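Local coordinates for protein agmatinase (Burkholderia thailandensis, PDB 4DZ4) that probably hydrolyses agmatine to putrescine and urea as a member of the arginase family, using two manganese ions per subunit, at residues V220-E233 and G264-L278. Sequence-based numbering, arbitrary orientation.
Sequences VHEHGARATLERIE and GGLSSAQALAIVRGL
Ile-274 enters helix 225-233 as a knob, its side chain sitting among Ala-225, Thr-228, Leu-229 and Ile-232, a single knob-into-hole between helices 268-276 and 225-233 on one side of the parallel sheet of the arginase alpha/beta fold. The axes of these two helical segments run in broadly the same direction, crossing at -40° with a closest approach of 8.8 Å. Along the longer branch of the knob CG1 lies beside Ala-225 CB and CD1 meets Thr-228 CG2 at 3.7 Å; the CG2 branch faces Ile-232 CD1 at 3.8 Å, where the two isoleucines cross nearly at right angles. Beneath this layer, Ile-232 reaches strands 198-202 and 158-162, while Ile-274 touches Phe-162 of the latter.

Toward the C-terminal ends, Leu-229 and Leu-278 lie alongside one another, pointing opposite ways, and Leu-229 CD1 to Leu-278 CD2, at 3.4 Å, is tighter than normal van der Waals contact. Leu-229 CD2 packs on the bare CA of Gly-277 at 3.6 Å.

Polar pairing takes over at the other end, where helix 217-223 meets the loop leading into helix 268-276 and its first turn. With CG beside the backbone N (chi1 -71°), the His-221 ring is placed to use both nitrogens. ND1 accepts from Gln-270 NE2 at 3.2 Å, a fairly straight bond (162°) whose donor is tilted from the ring plane; NE2 gives a weak bond to Gly-264 O, near the ring plane. The Gln-270 amide is held from its other end too, since OE1 accepts from Ser-267 N on a lone pair, completing a capping box with the Gln-270 N to Ser-267 OG bond. Back at the C-terminal end, a water bridges Glu-233 and Gly-277, donating to Glu-233 OE2 and, at 2.8 Å, to Gly-277 O.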
ATOM      1  N   VAL B 220      20.130  21.235 -14.297  1.00 14.24           N
ATOM      2  CA  VAL B 220      19.851  20.155 -15.221  1.00 14.18           C
ATOM      3  C   VAL B 220      18.528  20.422 -15.934  1.00 14.71           C
ATOM      4  O   VAL B 220      18.434  20.244 -17.141  1.00 15.34           O
ATOM      5  CB  VAL B 220      19.851  18.774 -14.539  1.00 14.05           C
ATOM      6  CG1 VAL B 220      19.438  17.675 -15.513  1.00 14.32           C
ATOM      7  CG2 VAL B 220      21.231  18.502 -13.959  1.00 14.47           C
ATOM      8  N   HIS B 221      17.522  20.879 -15.191  1.00 14.46           N
ATOM      9  CA  HIS B 221      16.220  21.165 -15.778  1.00 14.93           C
ATOM     10  C   HIS B 221      16.329  22.286 -16.793  1.00 15.58           C
ATOM     11  O   HIS B 221      15.698  22.241 -17.839  1.00 16.00           O
ATOM     12  CB  HIS B 221      15.221  21.551 -14.684  1.00 14.90           C
ATOM     13  CG  HIS B 221      14.806  20.391 -13.803  1.00 14.75           C
ATOM     14  ND1 HIS B 221      14.434  19.194 -14.307  1.00 15.46           N
ATOM     15  CD2 HIS B 221      14.695  20.289 -12.423  1.00 14.42           C
ATOM     16  CE1 HIS B 221      14.111  18.365 -13.295  1.00 14.52           C
ATOM     17  NE2 HIS B 221      14.265  19.045 -12.140  1.00 14.31           N
ATOM     18  N   GLU B 222      17.114  23.301 -16.463  1.00 22.86           N
ATOM     19  CA  GLU B 222      17.290  24.467 -17.332  1.00 24.52           C
ATOM     20  C   GLU B 222      18.065  24.146 -18.623  1.00 22.36           C
ATOM     21  O   GLU B 222      17.699  24.610 -19.702  1.00 23.60           O
ATOM     22  CB  GLU B 222      18.002  25.590 -16.572  1.00 27.79           C
ATOM     23  CG  GLU B 222      18.431  26.773 -17.446  1.00 31.74           C
ATOM     24  CD  GLU B 222      17.262  27.583 -17.988  1.00 36.84           C
ATOM     25  OE1 GLU B 222      16.087  27.306 -17.629  1.00 38.01           O
ATOM     26  OE2 GLU B 222      17.510  28.524 -18.792  1.00 41.22           O
ATOM     27  N   HIS B 223      19.139  23.375 -18.499  1.00 19.98           N
ATOM     28  CA  HIS B 223      20.090  23.203 -19.598  1.00 19.80           C
ATOM     29  C   HIS B 223      19.909  21.933 -20.363  1.00 18.85           C
ATOM     30  O   HIS B 223      20.291  21.859 -21.541  1.00 20.37           O
ATOM     31  CB  HIS B 223      21.517  23.328 -19.068  1.00 19.64           C
ATOM     32  CG  HIS B 223      21.850  24.711 -18.571  1.00 23.29           C
ATOM     33  ND1 HIS B 223      21.751  25.064 -17.274  1.00 24.56           N
ATOM     34  CD2 HIS B 223      22.236  25.859 -19.260  1.00 26.82           C
ATOM     35  CE1 HIS B 223      22.077  26.363 -17.132  1.00 28.94           C
ATOM     36  NE2 HIS B 223      22.380  26.848 -18.347  1.00 30.40           N
ATOM     37  N   GLY B 224      19.361  20.912 -19.708  1.00 17.34           N
ATOM     38  CA  GLY B 224      18.989  19.671 -20.392  1.00 18.46           C
ATOM     39  C   GLY B 224      20.058  18.602 -20.304  1.00 17.81           C
ATOM     40  O   GLY B 224      21.182  18.867 -19.879  1.00 16.86           O
ATOM     41  N   ALA B 225      19.693  17.389 -20.714  1.00 19.60           N
ATOM     42  CA  ALA B 225      20.554  16.225 -20.553  1.00 19.61           C
ATOM     43  C   ALA B 225      21.829  16.289 -21.391  1.00 19.73           C
ATOM     44  O   ALA B 225      22.901  15.926 -20.897  1.00 19.01           O
ATOM     45  CB  ALA B 225      19.771  14.937 -20.841  1.00 22.97           C
ATOM     46  N   ARG B 226      21.743  16.766 -22.640  1.00 21.14           N
ATOM     47  CA  ARG B 226      22.936  16.783 -23.504  1.00 22.72           C
ATOM     48  C   ARG B 226      23.966  17.743 -22.910  1.00 20.18           C
ATOM     49  O   ARG B 226      25.147  17.425 -22.833  1.00 20.51           O
ATOM     50  CB  ARG B 226      22.606  17.150 -24.970  1.00 26.56           C
ATOM     51  N   ALA B 227      23.511  18.915 -22.475  1.00 18.63           N
ATOM     52  CA  ALA B 227      24.399  19.907 -21.876  1.00 17.97           C
ATOM     53  C   ALA B 227      25.065  19.372 -20.593  1.00 16.73           C
ATOM     54  O   ALA B 227      26.249  19.602 -20.338  1.00 17.48           O
ATOM     55  CB  ALA B 227      23.646  21.203 -21.606  1.00 18.25           C
ATOM     56  N   THR B 228      24.291  18.619 -19.819  1.00 15.55           N
ATOM     57  CA  THR B 228      24.775  18.055 -18.559  1.00 15.46           C
ATOM     58  C   THR B 228      25.837  17.007 -18.860  1.00 16.88           C
ATOM     59  O   THR B 228      26.923  17.005 -18.282  1.00 16.77           O
ATOM     60  CB  THR B 228      23.612  17.403 -17.789  1.00 15.65           C
ATOM     61  OG1 THR B 228      22.631  18.411 -17.486  1.00 15.44           O
ATOM     62  CG2 THR B 228      24.105  16.760 -16.514  1.00 16.64           C
ATOM     63  N   LEU B 229      25.498  16.127 -19.795  1.00 18.47           N
ATOM     64  CA  LEU B 229      26.388  15.085 -20.226  1.00 21.44           C
ATOM     65  C   LEU B 229      27.706  15.679 -20.733  1.00 22.06           C
ATOM     66  O   LEU B 229      28.787  15.174 -20.425  1.00 23.24           O
ATOM     67  CB  LEU B 229      25.666  14.292 -21.310  1.00 24.32           C
ATOM     68  CG  LEU B 229      26.374  13.381 -22.261  1.00 28.67           C
ATOM     69  CD1 LEU B 229      27.089  12.331 -21.415  1.00 30.08           C
ATOM     70  CD2 LEU B 229      25.261  12.776 -23.095  1.00 31.95           C
ATOM     71  N   GLU B 230      27.616  16.755 -21.506  1.00 22.45           N
ATOM     72  CA  GLU B 230      28.819  17.369 -22.069  1.00 24.45           C
ATOM     73  C   GLU B 230      29.681  18.047 -21.003  1.00 23.40           C
ATOM     74  O   GLU B 230      30.917  17.993 -21.061  1.00 24.77           O
ATOM     75  CB  GLU B 230      28.464  18.292 -23.250  1.00 26.99           C
ATOM     76  CG  GLU B 230      27.914  17.494 -24.434  1.00 30.61           C
ATOM     77  CD  GLU B 230      27.441  18.348 -25.601  1.00 35.05           C
ATOM     78  OE1 GLU B 230      27.478  19.592 -25.487  1.00 36.08           O
ATOM     79  OE2 GLU B 230      27.029  17.777 -26.640  1.00 38.96           O
ATOM     80  N   ARG B 231      29.026  18.635 -19.998  1.00 20.66           N
ATOM     81  CA  ARG B 231      29.752  19.232 -18.883  1.00 20.78           C
ATOM     82  C   ARG B 231      30.489  18.150 -18.053  1.00 20.72           C
ATOM     83  O   ARG B 231      31.644  18.355 -17.669  1.00 22.30           O
ATOM     84  CB  ARG B 231      28.817  20.089 -17.996  1.00 20.53           C
ATOM     85  CG  ARG B 231      29.520  20.784 -16.823  1.00 22.80           C
ATOM     86  CD  ARG B 231      30.579  21.806 -17.245  1.00 27.20           C
ATOM     87  NE  ARG B 231      29.970  22.926 -17.958  1.00 29.09           N
ATOM     88  CZ  ARG B 231      29.397  23.972 -17.364  1.00 31.12           C
ATOM     89  NH1 ARG B 231      29.375  24.065 -16.039  1.00 32.31           N
ATOM     90  NH2 ARG B 231      28.854  24.936 -18.104  1.00 33.46           N
ATOM     91  N   ILE B 232      29.824  17.016 -17.793  1.00 17.98           N
ATOM     92  CA  ILE B 232      30.468  15.859 -17.137  1.00 17.81           C
ATOM     93  C   ILE B 232      31.734  15.412 -17.887  1.00 19.57           C
ATOM     94  O   ILE B 232      32.803  15.282 -17.290  1.00 19.52           O
ATOM     95  CB  ILE B 232      29.491  14.658 -16.942  1.00 16.91           C
ATOM     96  CG1 ILE B 232      28.352  15.040 -15.975  1.00 16.31           C
ATOM     97  CG2 ILE B 232      30.252  13.402 -16.516  1.00 16.53           C
ATOM     98  CD1 ILE B 232      27.156  14.103 -15.983  1.00 15.53           C
ATOM     99  N   GLU B 233      31.612  15.223 -19.199  1.00 20.61           N
ATOM    100  CA  GLU B 233      32.747  14.786 -20.021  1.00 22.40           C
ATOM    101  C   GLU B 233      33.901  15.776 -19.931  1.00 22.58           C
ATOM    102  O   GLU B 233      35.075  15.389 -19.818  1.00 23.16           O
ATOM    103  CB  GLU B 233      32.318  14.660 -21.478  1.00 24.90           C
ATOM    104  CG  GLU B 233      31.351  13.530 -21.745  1.00 26.09           C
ATOM    105  CD  GLU B 233      31.050  13.428 -23.223  1.00 28.89           C
ATOM    106  OE1 GLU B 233      30.324  14.304 -23.743  1.00 31.70           O
ATOM    107  OE2 GLU B 233      31.572  12.502 -23.877  1.00 29.40           O
ATOM    108  N   GLY B 264      11.696  18.036  -6.331  1.00  9.19           N
ATOM    109  CA  GLY B 264      12.303  18.855  -7.415  1.00  9.37           C
ATOM    110  C   GLY B 264      13.397  18.154  -8.218  1.00  9.65           C
ATOM    111  O   GLY B 264      14.264  18.819  -8.802  1.00 10.32           O
ATOM    112  N   GLY B 265      13.411  16.835  -8.228  1.00  9.33           N
ATOM    113  CA  GLY B 265      14.540  16.099  -8.825  1.00  9.40           C
ATOM    114  C   GLY B 265      14.374  15.792 -10.315  1.00  9.98           C
ATOM    115  O   GLY B 265      13.513  16.349 -11.005  1.00 10.70           O
ATOM    116  N   LEU B 266      15.234  14.908 -10.793  1.00 10.09           N
ATOM    117  CA  LEU B 266      15.268  14.487 -12.184  1.00 11.13           C
ATOM    118  C   LEU B 266      14.223  13.444 -12.520  1.00 10.81           C
ATOM    119  O   LEU B 266      13.817  12.660 -11.671  1.00 10.71           O
ATOM    120  CB  LEU B 266      16.657  13.916 -12.505  1.00 11.79           C
ATOM    121  CG  LEU B 266      17.764  14.899 -12.912  1.00 13.47           C
ATOM    122  CD1 LEU B 266      18.014  16.033 -11.972  1.00 13.89           C
ATOM    123  CD2 LEU B 266      19.069  14.158 -13.179  1.00 13.58           C
ATOM    124  N   SER B 267      13.791  13.418 -13.780  1.00 10.94           N
ATOM    125  CA  SER B 267      13.022  12.285 -14.272  1.00 10.76           C
ATOM    126  C   SER B 267      13.961  11.102 -14.606  1.00 10.47           C
ATOM    127  O   SER B 267      15.153  11.310 -14.814  1.00 10.11           O
ATOM    128  CB  SER B 267      12.233  12.673 -15.526  1.00 11.47           C
ATOM    129  OG  SER B 267      13.103  13.005 -16.609  1.00 12.01           O
ATOM    130  N   SER B 268      13.426   9.880 -14.673  1.00 10.20           N
ATOM    131  CA  SER B 268      14.267   8.770 -15.135  1.00 10.51           C
ATOM    132  C   SER B 268      14.707   9.020 -16.597  1.00 11.16           C
ATOM    133  O   SER B 268      15.819   8.626 -16.973  1.00 11.45           O
ATOM    134  CB  SER B 268      13.578   7.410 -14.958  1.00 10.45           C
ATOM    135  OG  SER B 268      12.329   7.446 -15.612  1.00 11.72           O
ATOM    136  N   ALA B 269      13.849   9.665 -17.409  1.00 11.21           N
ATOM    137  CA  ALA B 269      14.215   9.984 -18.790  1.00 11.99           C
ATOM    138  C   ALA B 269      15.484  10.841 -18.830  1.00 12.38           C
ATOM    139  O   ALA B 269      16.416  10.560 -19.630  1.00 13.02           O
ATOM    140  CB  ALA B 269      13.077  10.691 -19.526  1.00 12.51           C
ATOM    141  N   GLN B 270      15.521  11.895 -18.026  1.00 12.13           N
ATOM    142  CA  GLN B 270      16.725  12.756 -17.969  1.00 12.89           C
ATOM    143  C   GLN B 270      17.959  11.981 -17.511  1.00 12.45           C
ATOM    144  O   GLN B 270      19.026  12.072 -18.118  1.00 12.82           O
ATOM    145  CB  GLN B 270      16.542  13.959 -17.034  1.00 13.26           C
ATOM    146  CG  GLN B 270      15.551  15.029 -17.461  1.00 14.50           C
ATOM    147  CD  GLN B 270      15.262  16.025 -16.337  1.00 15.52           C
ATOM    148  OE1 GLN B 270      14.858  15.647 -15.220  1.00 15.16           O
ATOM    149  NE2 GLN B 270      15.498  17.304 -16.606  1.00 16.21           N
ATOM    150  N   ALA B 271      17.822  11.249 -16.413  1.00 11.63           N
ATOM    151  CA  ALA B 271      18.963  10.518 -15.874  1.00 11.26           C
ATOM    152  C   ALA B 271      19.510   9.499 -16.881  1.00 11.60           C
ATOM    153  O   ALA B 271      20.734   9.355 -17.042  1.00 11.64           O
ATOM    154  CB  ALA B 271      18.595   9.835 -14.546  1.00 11.06           C
ATOM    155  N   LEU B 272      18.607   8.751 -17.510  1.00 11.39           N
ATOM    156  CA  LEU B 272      19.043   7.691 -18.410  1.00 11.99           C
ATOM    157  C   LEU B 272      19.680   8.301 -19.668  1.00 12.52           C
ATOM    158  O   LEU B 272      20.635   7.742 -20.222  1.00 12.87           O
ATOM    159  CB  LEU B 272      17.880   6.755 -18.750  1.00 12.02           C
ATOM    160  CG  LEU B 272      17.384   5.918 -17.545  1.00 11.94           C
ATOM    161  CD1 LEU B 272      16.154   5.143 -17.983  1.00 12.30           C
ATOM    162  CD2 LEU B 272      18.470   4.965 -17.001  1.00 11.90           C
ATOM    163  N   ALA B 273      19.141   9.439 -20.120  1.00 12.61           N
ATOM    164  CA  ALA B 273      19.694  10.120 -21.298  1.00 13.74           C
ATOM    165  C   ALA B 273      21.153  10.518 -21.006  1.00 14.15           C
ATOM    166  O   ALA B 273      22.023  10.409 -21.881  1.00 14.92           O
ATOM    167  CB  ALA B 273      18.870  11.356 -21.638  1.00 13.62           C
ATOM    168  N   ILE B 274      21.403  10.979 -19.779  1.00 13.36           N
ATOM    169  CA  ILE B 274      22.768  11.335 -19.358  1.00 13.68           C
ATOM    170  C   ILE B 274      23.663  10.092 -19.275  1.00 13.38           C
ATOM    171  O   ILE B 274      24.717  10.048 -19.917  1.00 13.83           O
ATOM    172  CB  ILE B 274      22.772  12.114 -18.020  1.00 13.28           C
ATOM    173  CG1 ILE B 274      22.015  13.442 -18.177  1.00 13.44           C
ATOM    174  CG2 ILE B 274      24.206  12.389 -17.559  1.00 13.53           C
ATOM    175  CD1 ILE B 274      21.610  14.047 -16.832  1.00 12.94           C
ATOM    176  N   VAL B 275      23.237   9.080 -18.531  1.00 12.32           N
ATOM    177  CA  VAL B 275      24.056   7.869 -18.344  1.00 12.71           C
ATOM    178  C   VAL B 275      24.384   7.197 -19.668  1.00 13.26           C
ATOM    179  O   VAL B 275      25.550   6.826 -19.927  1.00 13.87           O
ATOM    180  CB  VAL B 275      23.417   6.883 -17.346  1.00 12.02           C
ATOM    181  CG1 VAL B 275      24.202   5.558 -17.282  1.00 12.28           C
ATOM    182  CG2 VAL B 275      23.411   7.531 -15.958  1.00 11.51           C
ATOM    183  N   ARG B 276      23.390   7.115 -20.543  1.00 13.26           N
ATOM    184  CA  ARG B 276      23.583   6.473 -21.830  1.00 14.28           C
ATOM    185  C   ARG B 276      24.610   7.169 -22.713  1.00 15.31           C
ATOM    186  O   ARG B 276      25.167   6.537 -23.622  1.00 16.05           O
ATOM    187  CB  ARG B 276      22.265   6.345 -22.576  1.00 14.49           C
ATOM    188  CG  ARG B 276      21.346   5.287 -21.971  1.00 14.13           C
ATOM    189  CD  ARG B 276      19.980   5.371 -22.623  1.00 14.61           C
ATOM    190  NE  ARG B 276      18.978   4.561 -21.902  1.00 14.77           N
ATOM    191  CZ  ARG B 276      17.670   4.665 -22.134  1.00 15.18           C
ATOM    192  NH1 ARG B 276      17.229   5.528 -23.053  1.00 15.34           N
ATOM    193  NH2 ARG B 276      16.806   3.913 -21.466  1.00 15.17           N
ATOM    194  N   GLY B 277      24.868   8.447 -22.455  1.00 15.58           N
ATOM    195  CA  GLY B 277      25.782   9.216 -23.297  1.00 17.09           C
ATOM    196  C   GLY B 277      27.231   9.225 -22.809  1.00 17.50           C
ATOM    197  O   GLY B 277      28.080   9.918 -23.390  1.00 18.15           O
ATOM    198  N   LEU B 278      27.506   8.486 -21.729  1.00 17.07           N
ATOM    199  CA  LEU B 278      28.808   8.567 -21.049  1.00 18.03           C
ATOM    200  C   LEU B 278      29.874   7.608 -21.593  1.00 18.92           C
ATOM    201  O   LEU B 278      30.845   7.314 -20.906  1.00 19.26           O
ATOM    202  CB  LEU B 278      28.637   8.364 -19.544  1.00 17.72           C
ATOM    203  CG  LEU B 278      28.025   9.578 -18.851  1.00 17.88           C
ATOM    204  CD1 LEU B 278      27.792   9.228 -17.401  1.00 17.88           C
ATOM    205  CD2 LEU B 278      28.870  10.826 -18.980  1.00 18.83           C
TER
HETATM  206  O   HOH W   1      30.859  10.228 -23.080  1.00 26.62           O